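Local coordinates for protein (S)-2-haloacid dehalogenase 4A (Burkholderia cepacia, PDB 2NO4) that catalyses the hydrolytic dehalogenation of short-chain (S)-2-haloalkanoic acids to (R)-2-hydroxyalkanoic acids, with inversion of configuration, at residues Y22-D27 / C182-N187; M48-R53 / D75-F80; I204-N209 / N223-L228. All coordinates share one frame; numbering follows the deposited sequence. Where two conformers were deposited one is given.

Interaction 1 (Y22-D27 / C182-N187); sequences YGTLLD and CFVSSN. With SO4 (sulfate ion), chain H.
Thr24 reaches Ser186 because its chi1 of -55° turns OG1 away from its carbonyl carbon and puts CG2 anti to the backbone N, so OG1 faces Ser186 N and CG2 faces Val184. OG1 accepts the backbone N-H of Ser186 at 2.8 Å, in a nearly straight bond. CG2 lies 3.8 Å from Val184 O. Thr24 OG1 is also bonded to the nucleophile Asp20, so one hydroxyl ties Asp20 to the residue just past strand 181-185.

Asn187 ND2 donates to Tyr22 O at 3.2 Å, with an N-H...O angle of 170°. The oxygen lies in the amide plane of Asn187, while ND2 is tilted 21° from the carbonyl plane of Tyr22. Ser185 OG accepts from Asn187 N in an ST turn.

A sulfate ion, probably from the crystallisation liquor, accepts from Tyr22 N at 2.9 Å through O1. It also meets Ser128 and Asn129, which bind the haloacid, consistent with a substrate carboxylate position. This is the active-site end of the HAD-fold sheet; Thr24 and residues 185-190 are probably important for catalysis. The contact joins the loop after strand 16-19 to the C-terminal end of neighbouring strand 181-185. Helix 188-197 follows, and helix 132-141 packs on Tyr22.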
# COMPACT_ATOMS: atom_id res chain seq x y z
N TYR B 22 -6.64 -14.55 1.59
CA TYR B 22 -6.73 -13.96 0.25
C TYR B 22 -5.33 -13.89 -0.37
O TYR B 22 -4.50 -13.08 0.04
CB TYR B 22 -7.38 -12.56 0.32
CG TYR B 22 -8.85 -12.69 0.68
CD1 TYR B 22 -9.78 -13.13 -0.28
CD2 TYR B 22 -9.29 -12.46 1.99
CE1 TYR B 22 -11.14 -13.28 0.02
CE2 TYR B 22 -10.64 -12.63 2.33
CZ TYR B 22 -11.56 -13.05 1.35
OH TYR B 22 -12.91 -13.21 1.67
N GLY B 23 -5.09 -14.78 -1.32
CA GLY B 23 -3.76 -14.88 -1.96
C GLY B 23 -3.01 -16.17 -1.62
O GLY B 23 -2.12 -16.59 -2.35
N THR B 24 -3.41 -16.80 -0.51
CA THR B 24 -2.74 -18.00 0.01
C THR B 24 -3.62 -19.24 -0.16
O THR B 24 -3.22 -20.20 -0.83
CB THR B 24 -2.35 -17.78 1.47
OG1 THR B 24 -1.56 -16.60 1.56
CG2 THR B 24 -1.54 -18.99 2.07
N LEU B 25 -4.81 -19.22 0.45
CA LEU B 25 -5.77 -20.31 0.31
C LEU B 25 -6.75 -20.03 -0.82
O LEU B 25 -7.19 -20.96 -1.47
CB LEU B 25 -6.56 -20.54 1.62
CG LEU B 25 -5.71 -20.98 2.83
CD1 LEU B 25 -6.57 -21.12 4.08
CD2 LEU B 25 -4.90 -22.26 2.54
N LEU B 26 -7.05 -18.75 -1.03
CA LEU B 26 -8.03 -18.28 -2.02
C LEU B 26 -7.30 -17.49 -3.10
O LEU B 26 -6.46 -16.64 -2.81
CB LEU B 26 -9.08 -17.38 -1.36
CG LEU B 26 -9.91 -18.06 -0.26
CD1 LEU B 26 -10.88 -17.08 0.40
CD2 LEU B 26 -10.66 -19.24 -0.90
N ASP B 27 -7.68 -17.74 -4.34
CA ASP B 27 -6.99 -17.18 -5.50
C ASP B 27 -7.58 -15.81 -5.88
O ASP B 27 -8.62 -15.75 -6.51
CB ASP B 27 -7.11 -18.18 -6.65
CG ASP B 27 -6.29 -17.81 -7.83
OD1 ASP B 27 -5.92 -16.62 -8.00
OD2 ASP B 27 -6.00 -18.73 -8.60
N CYS B 182 3.19 -21.78 13.28
CA CYS B 182 3.66 -21.71 11.91
C CYS B 182 2.67 -20.85 11.08
O CYS B 182 1.50 -21.19 10.87
CB CYS B 182 3.79 -23.12 11.30
SG CYS B 182 4.42 -23.07 9.59
N PHE B 183 3.18 -19.72 10.63
CA PHE B 183 2.34 -18.76 9.93
C PHE B 183 2.59 -18.86 8.43
O PHE B 183 3.73 -18.69 7.98
CB PHE B 183 2.58 -17.31 10.39
CG PHE B 183 1.61 -16.30 9.75
CD1 PHE B 183 0.34 -16.16 10.28
CD2 PHE B 183 1.97 -15.55 8.62
CE1 PHE B 183 -0.61 -15.26 9.72
CE2 PHE B 183 1.04 -14.63 8.05
CZ PHE B 183 -0.24 -14.49 8.61
N VAL B 184 1.53 -19.10 7.67
CA VAL B 184 1.66 -19.40 6.22
C VAL B 184 0.99 -18.33 5.34
O VAL B 184 -0.20 -18.08 5.48
CB VAL B 184 1.10 -20.81 5.85
CG1 VAL B 184 1.28 -21.08 4.36
CG2 VAL B 184 1.80 -21.91 6.70
N SER B 185 1.75 -17.72 4.44
CA SER B 185 1.16 -16.68 3.56
C SER B 185 1.90 -16.58 2.23
O SER B 185 3.10 -16.86 2.15
CB SER B 185 1.16 -15.31 4.29
OG SER B 185 0.49 -14.30 3.51
N SER B 186 1.19 -16.15 1.18
CA SER B 186 1.82 -15.71 -0.06
C SER B 186 2.14 -14.22 -0.09
O SER B 186 2.78 -13.74 -1.04
CB SER B 186 0.91 -16.03 -1.25
OG SER B 186 0.76 -17.43 -1.38
N ASN B 187 1.66 -13.48 0.90
CA ASN B 187 1.83 -12.01 0.89
C ASN B 187 3.04 -11.61 1.69
O ASN B 187 3.04 -11.81 2.89
CB ASN B 187 0.56 -11.34 1.44
CG ASN B 187 -0.67 -11.71 0.63
OD1 ASN B 187 -0.65 -11.67 -0.60
ND2 ASN B 187 -1.72 -12.15 1.30
S SO4 H . -5.93 -11.69 4.05
O1 SO4 H . -6.53 -13.00 4.06
O2 SO4 H . -6.85 -10.68 3.52
O3 SO4 H . -5.42 -11.30 5.34
O4 SO4 H . -4.82 -11.81 3.11

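Interaction 2 (M48-R53 / D75-F80); sequences MLWRQR and DEALTF
Arg53 meets Ala77 and Phe80 along its length. CB touches Ala77 CB at 3.8 Å. The chain then bends at chi2 (-47°), which lays the rest beside the phenylalanine. CG is 3.7 Å from Phe80 CD2, and NE passes near CE2. At the tip, NH1 comes within 3.4 Å of Phe80 CZ. The guanidinium and ring planes are 26° apart, and Phe80 CE2 sits over one guanidinium face, toward its rim. NH2 donates to Gln52 OE1 at 2.8 Å, near the guanidinium plane, which helps to fix the rotation of the group.

Further along the interface, Trp50 faces Leu78. Leu78 CB makes a CH-pi contact 3.7 Å from the centroid of the five-membered ring, and CD1 lies over the middle of the indole. Ala77 CB meets the ring edge, 3.7 Å from Trp50 CD1. The indole NE1 is bonded to Thr74 O. Leu49 CD2 adds an apolar contact with Phe80 CE2 at 4.1 Å.

Helices 43-63 and 70-84 run roughly antiparallel here. The axes of the segments 48-53 and 75-80 approach to 8.2 Å, at 141°. Across the pair the contact is mostly apolar. The charge of Arg53 is probably balanced from outside it, since NE forms a salt bridge with Glu212 of the second subunit. The guanidinium thus lies against an aromatic ring and also ties this helix pair to the dimer interface.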
# COMPACT_ATOMS: atom_id res chain seq x y z
N MET B 48 -5.11 -6.26 -11.30
CA MET B 48 -3.96 -5.79 -10.52
C MET B 48 -4.26 -4.50 -9.74
O MET B 48 -3.85 -4.35 -8.60
CB MET B 48 -2.76 -5.56 -11.41
CG MET B 48 -2.25 -6.83 -12.11
SD MET B 48 -0.87 -6.39 -13.25
CE MET B 48 0.20 -5.59 -12.06
N LEU B 49 -4.95 -3.55 -10.37
CA LEU B 49 -5.29 -2.29 -9.67
C LEU B 49 -6.29 -2.52 -8.55
O LEU B 49 -6.14 -1.92 -7.48
CB LEU B 49 -5.84 -1.24 -10.64
CG LEU B 49 -6.15 0.15 -10.05
CD1 LEU B 49 -4.94 0.86 -9.39
CD2 LEU B 49 -6.68 1.00 -11.21
N TRP B 50 -7.32 -3.35 -8.80
CA TRP B 50 -8.29 -3.69 -7.76
C TRP B 50 -7.55 -4.20 -6.50
O TRP B 50 -7.77 -3.72 -5.39
CB TRP B 50 -9.24 -4.75 -8.28
CG TRP B 50 -10.39 -5.15 -7.36
CD1 TRP B 50 -10.76 -4.59 -6.18
CD2 TRP B 50 -11.30 -6.20 -7.63
NE1 TRP B 50 -11.87 -5.25 -5.67
CE2 TRP B 50 -12.24 -6.22 -6.57
CE3 TRP B 50 -11.44 -7.11 -8.69
CZ2 TRP B 50 -13.28 -7.16 -6.52
CZ3 TRP B 50 -12.51 -8.05 -8.65
CH2 TRP B 50 -13.41 -8.04 -7.57
N ARG B 51 -6.70 -5.21 -6.71
CA ARG B 51 -5.94 -5.81 -5.63
C ARG B 51 -5.03 -4.80 -4.90
O ARG B 51 -5.02 -4.75 -3.67
CB ARG B 51 -5.13 -7.02 -6.18
CG ARG B 51 -4.09 -7.61 -5.20
CD ARG B 51 -4.76 -8.27 -4.02
NE ARG B 51 -3.84 -9.11 -3.25
CZ ARG B 51 -4.12 -9.63 -2.06
NH1 ARG B 51 -5.29 -9.38 -1.49
NH2 ARG B 51 -3.22 -10.37 -1.42
N GLN B 52 -4.28 -4.01 -5.65
CA GLN B 52 -3.36 -3.03 -5.10
C GLN B 52 -4.09 -1.98 -4.24
O GLN B 52 -3.62 -1.64 -3.14
CB GLN B 52 -2.55 -2.31 -6.23
CG GLN B 52 -1.48 -1.25 -5.68
CD GLN B 52 -2.07 0.17 -5.30
OE1 GLN B 52 -2.96 0.66 -6.00
NE2 GLN B 52 -1.51 0.83 -4.24
N ARG B 53 -5.22 -1.48 -4.74
CA ARG B 53 -5.97 -0.45 -4.01
C ARG B 53 -6.67 -1.03 -2.77
O ARG B 53 -6.74 -0.37 -1.75
CB ARG B 53 -7.04 0.24 -4.87
CG ARG B 53 -6.54 1.43 -5.66
CD ARG B 53 -5.69 2.41 -4.80
NE ARG B 53 -5.60 3.74 -5.41
CZ ARG B 53 -4.70 4.10 -6.35
NH1 ARG B 53 -4.72 5.32 -6.83
NH2 ARG B 53 -3.81 3.23 -6.84
N ASP B 75 -15.04 -3.29 -2.39
CA ASP B 75 -16.03 -2.58 -3.19
C ASP B 75 -15.47 -1.22 -3.69
O ASP B 75 -15.51 -0.92 -4.89
CB ASP B 75 -17.31 -2.42 -2.33
CG ASP B 75 -18.51 -1.91 -3.13
OD1 ASP B 75 -18.56 -0.71 -3.44
OD2 ASP B 75 -19.39 -2.73 -3.45
N GLU B 76 -14.95 -0.41 -2.77
CA GLU B 76 -14.37 0.89 -3.11
C GLU B 76 -13.20 0.77 -4.11
O GLU B 76 -13.11 1.55 -5.04
CB GLU B 76 -13.91 1.61 -1.84
CG GLU B 76 -15.11 2.03 -0.96
CD GLU B 76 -14.69 2.53 0.43
OE1 GLU B 76 -13.52 2.33 0.83
OE2 GLU B 76 -15.58 3.09 1.13
N ALA B 77 -12.34 -0.22 -3.88
CA ALA B 77 -11.19 -0.50 -4.77
C ALA B 77 -11.65 -0.93 -6.16
O ALA B 77 -11.05 -0.52 -7.17
CB ALA B 77 -10.24 -1.57 -4.11
N LEU B 78 -12.71 -1.73 -6.24
CA LEU B 78 -13.21 -2.18 -7.53
C LEU B 78 -13.83 -1.02 -8.28
O LEU B 78 -13.61 -0.87 -9.47
CB LEU B 78 -14.24 -3.29 -7.40
CG LEU B 78 -14.90 -3.81 -8.70
CD1 LEU B 78 -13.87 -4.35 -9.69
CD2 LEU B 78 -15.98 -4.88 -8.36
N THR B 79 -14.65 -0.23 -7.58
CA THR B 79 -15.30 0.95 -8.16
C THR B 79 -14.25 1.89 -8.74
O THR B 79 -14.38 2.37 -9.86
CB THR B 79 -16.16 1.64 -7.08
OG1 THR B 79 -17.25 0.76 -6.78
CG2 THR B 79 -16.69 2.98 -7.57
N PHE B 80 -13.20 2.14 -7.95
CA PHE B 80 -12.07 2.95 -8.40
C PHE B 80 -11.39 2.36 -9.65
O PHE B 80 -11.06 3.13 -10.57
CB PHE B 80 -11.05 3.14 -7.27
CG PHE B 80 -9.86 3.91 -7.70
CD1 PHE B 80 -9.90 5.30 -7.77
CD2 PHE B 80 -8.70 3.22 -8.11
CE1 PHE B 80 -8.77 6.03 -8.21
CE2 PHE B 80 -7.57 3.94 -8.55
CZ PHE B 80 -7.61 5.34 -8.60

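Interaction 3 (I204-N209 / N223-L228); sequences INRQGN and NSLSEL. With SO4 (sulfate ion), chain L.
Ile204 ends strand 200-204 of the parallel Rossmann-like sheet and packs on the turn that follows the edge strand 220-222. Its CG2 lies 3.9 Å from Ser224 N, over the backbone. CG1 meets Leu225 CD2, and CD1 reaches Leu228 CD2 at 4.0 Å. The isoleucine crosses both leucines at about a right angle.

Asn205 comes next. Its carbonyl O receives a CA-H...O contact from Asn223 CA at 3.4 Å. Its side chain turns to its own loop, where ND2 donates to Asn209 O and OD1 accepts from Asn209 N. This pair of bonds closes the loop around Gly208.

Arg206 returns the CA-H...O contact, from its CA to Asn223 O. Its chain is extended from CG to NE, with chi2 -179° and chi3 -177°, and carries the guanidinium to a sulfate ion, probably from the crystallisation liquor. NE donates to sulfate O2 at 2.9 Å, and NH2 donates to O3 at 3.0 Å. The sulfate lies at the guanidinium edge, while Ile204 CG2 sits over one face. NH2 also donates to Thr24 O, and Tyr107 makes a cation-pi contact.

The other segment grips the same anion. Ser224 OG, which also forms an ST turn with Ser226 N, donates to sulfate O4 at 2.7 Å. Leu225 N points almost straight at sulfate O3, 2.8 Å away with an N-H...O angle of 173°.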
# COMPACT_ATOMS: atom_id res chain seq x y z
N ILE B 204 4.45 -19.18 0.75
CA ILE B 204 4.06 -19.87 -0.48
C ILE B 204 4.37 -18.91 -1.64
O ILE B 204 3.68 -17.90 -1.80
CB ILE B 204 2.58 -20.29 -0.52
CG1 ILE B 204 2.13 -20.88 0.84
CG2 ILE B 204 2.32 -21.30 -1.67
CD1 ILE B 204 2.84 -22.14 1.26
N ASN B 205 5.45 -19.20 -2.36
CA ASN B 205 5.92 -18.38 -3.47
C ASN B 205 5.72 -19.21 -4.73
O ASN B 205 6.61 -19.98 -5.16
CB ASN B 205 7.37 -17.96 -3.24
CG ASN B 205 7.82 -16.86 -4.19
OD1 ASN B 205 7.18 -16.59 -5.22
ND2 ASN B 205 8.94 -16.24 -3.86
N ARG B 206 4.52 -19.12 -5.29
CA ARG B 206 4.14 -19.97 -6.43
C ARG B 206 4.93 -19.65 -7.71
O ARG B 206 5.27 -20.56 -8.45
CB ARG B 206 2.65 -19.82 -6.70
CG ARG B 206 1.81 -20.55 -5.66
CD ARG B 206 0.34 -20.43 -5.94
NE ARG B 206 -0.32 -21.11 -4.84
CZ ARG B 206 -0.77 -20.51 -3.73
NH1 ARG B 206 -0.62 -19.19 -3.56
NH2 ARG B 206 -1.30 -21.25 -2.77
N GLN B 207 5.23 -18.38 -7.96
CA GLN B 207 5.87 -17.99 -9.20
C GLN B 207 7.35 -17.65 -9.03
O GLN B 207 8.02 -17.29 -9.96
CB GLN B 207 5.12 -16.81 -9.82
CG GLN B 207 3.68 -17.10 -10.25
CD GLN B 207 2.96 -15.84 -10.72
OE1 GLN B 207 2.83 -15.61 -11.93
NE2 GLN B 207 2.50 -15.01 -9.77
N GLY B 208 7.87 -17.80 -7.83
CA GLY B 208 9.27 -17.41 -7.53
C GLY B 208 9.52 -15.89 -7.64
O GLY B 208 10.51 -15.45 -8.23
N ASN B 209 8.62 -15.10 -7.07
CA ASN B 209 8.81 -13.64 -6.99
C ASN B 209 10.02 -13.32 -6.12
O ASN B 209 10.36 -14.12 -5.26
CB ASN B 209 7.57 -12.99 -6.38
CG ASN B 209 6.32 -13.23 -7.21
OD1 ASN B 209 5.26 -13.40 -6.65
ND2 ASN B 209 6.44 -13.27 -8.53
N ASN B 223 6.83 -23.66 -3.00
CA ASN B 223 6.11 -23.17 -4.17
C ASN B 223 4.66 -23.62 -4.25
O ASN B 223 3.96 -23.29 -5.18
CB ASN B 223 6.89 -23.49 -5.48
CG ASN B 223 6.94 -25.00 -5.80
OD1 ASN B 223 7.62 -25.41 -6.74
ND2 ASN B 223 6.24 -25.82 -5.01
N SER B 224 4.22 -24.38 -3.25
CA SER B 224 2.91 -24.96 -3.26
C SER B 224 2.50 -25.25 -1.85
O SER B 224 3.33 -25.65 -1.02
CB SER B 224 2.96 -26.30 -4.05
OG SER B 224 1.74 -26.98 -3.91
N LEU B 225 1.20 -25.15 -1.58
CA LEU B 225 0.68 -25.53 -0.29
C LEU B 225 0.94 -27.04 0.03
O LEU B 225 1.17 -27.41 1.19
CB LEU B 225 -0.82 -25.25 -0.26
CG LEU B 225 -1.32 -23.81 -0.10
CD1 LEU B 225 -2.79 -23.78 -0.58
CD2 LEU B 225 -1.20 -23.27 1.34
N SER B 226 0.90 -27.90 -0.98
CA SER B 226 1.23 -29.32 -0.81
C SER B 226 2.61 -29.56 -0.18
O SER B 226 2.81 -30.54 0.52
CB SER B 226 1.11 -30.07 -2.15
OG SER B 226 2.14 -29.65 -3.03
N GLU B 227 3.55 -28.65 -0.41
CA GLU B 227 4.90 -28.76 0.16
C GLU B 227 5.00 -28.47 1.63
O GLU B 227 6.04 -28.70 2.24
CB GLU B 227 5.89 -27.88 -0.59
CG GLU B 227 5.99 -28.22 -2.06
CD GLU B 227 6.58 -29.60 -2.34
OE1 GLU B 227 6.45 -30.05 -3.50
OE2 GLU B 227 7.17 -30.24 -1.43
N LEU B 228 3.91 -27.96 2.20
CA LEU B 228 3.83 -27.76 3.63
C LEU B 228 3.75 -29.11 4.32
O LEU B 228 4.09 -29.22 5.49
CB LEU B 228 2.58 -26.95 4.00
CG LEU B 228 2.48 -25.47 3.63
CD1 LEU B 228 1.06 -24.94 4.02
CD2 LEU B 228 3.60 -24.65 4.34
S SO4 L . -1.21 -24.67 -4.60
O1 SO4 L . -2.54 -25.21 -4.23
O2 SO4 L . -1.26 -23.71 -5.74
O3 SO4 L . -0.67 -24.06 -3.42
O4 SO4 L . -0.36 -25.73 -5.12

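Interactions 1 and 3 lie side by side at the C-terminal ends of the parallel strands, with centres 10 Å apart. They touch directly, and Ser186 OG bonds to Ile204 O. Interaction 2 belongs to the helical part, 19 Å from interaction 1 and 25 Å from interaction 3 between centres. Arg51, on helix 43-63, bridges the gap by bringing NH2 close to Asn187 OD1 and Tyr22 O. Along the chain, interaction 2 is nested inside the loop closed by interaction 1, and interaction 3 follows. The sheet end and a substrate-binding helix therefore meet at the active site, where Asp20 is the nucleophile.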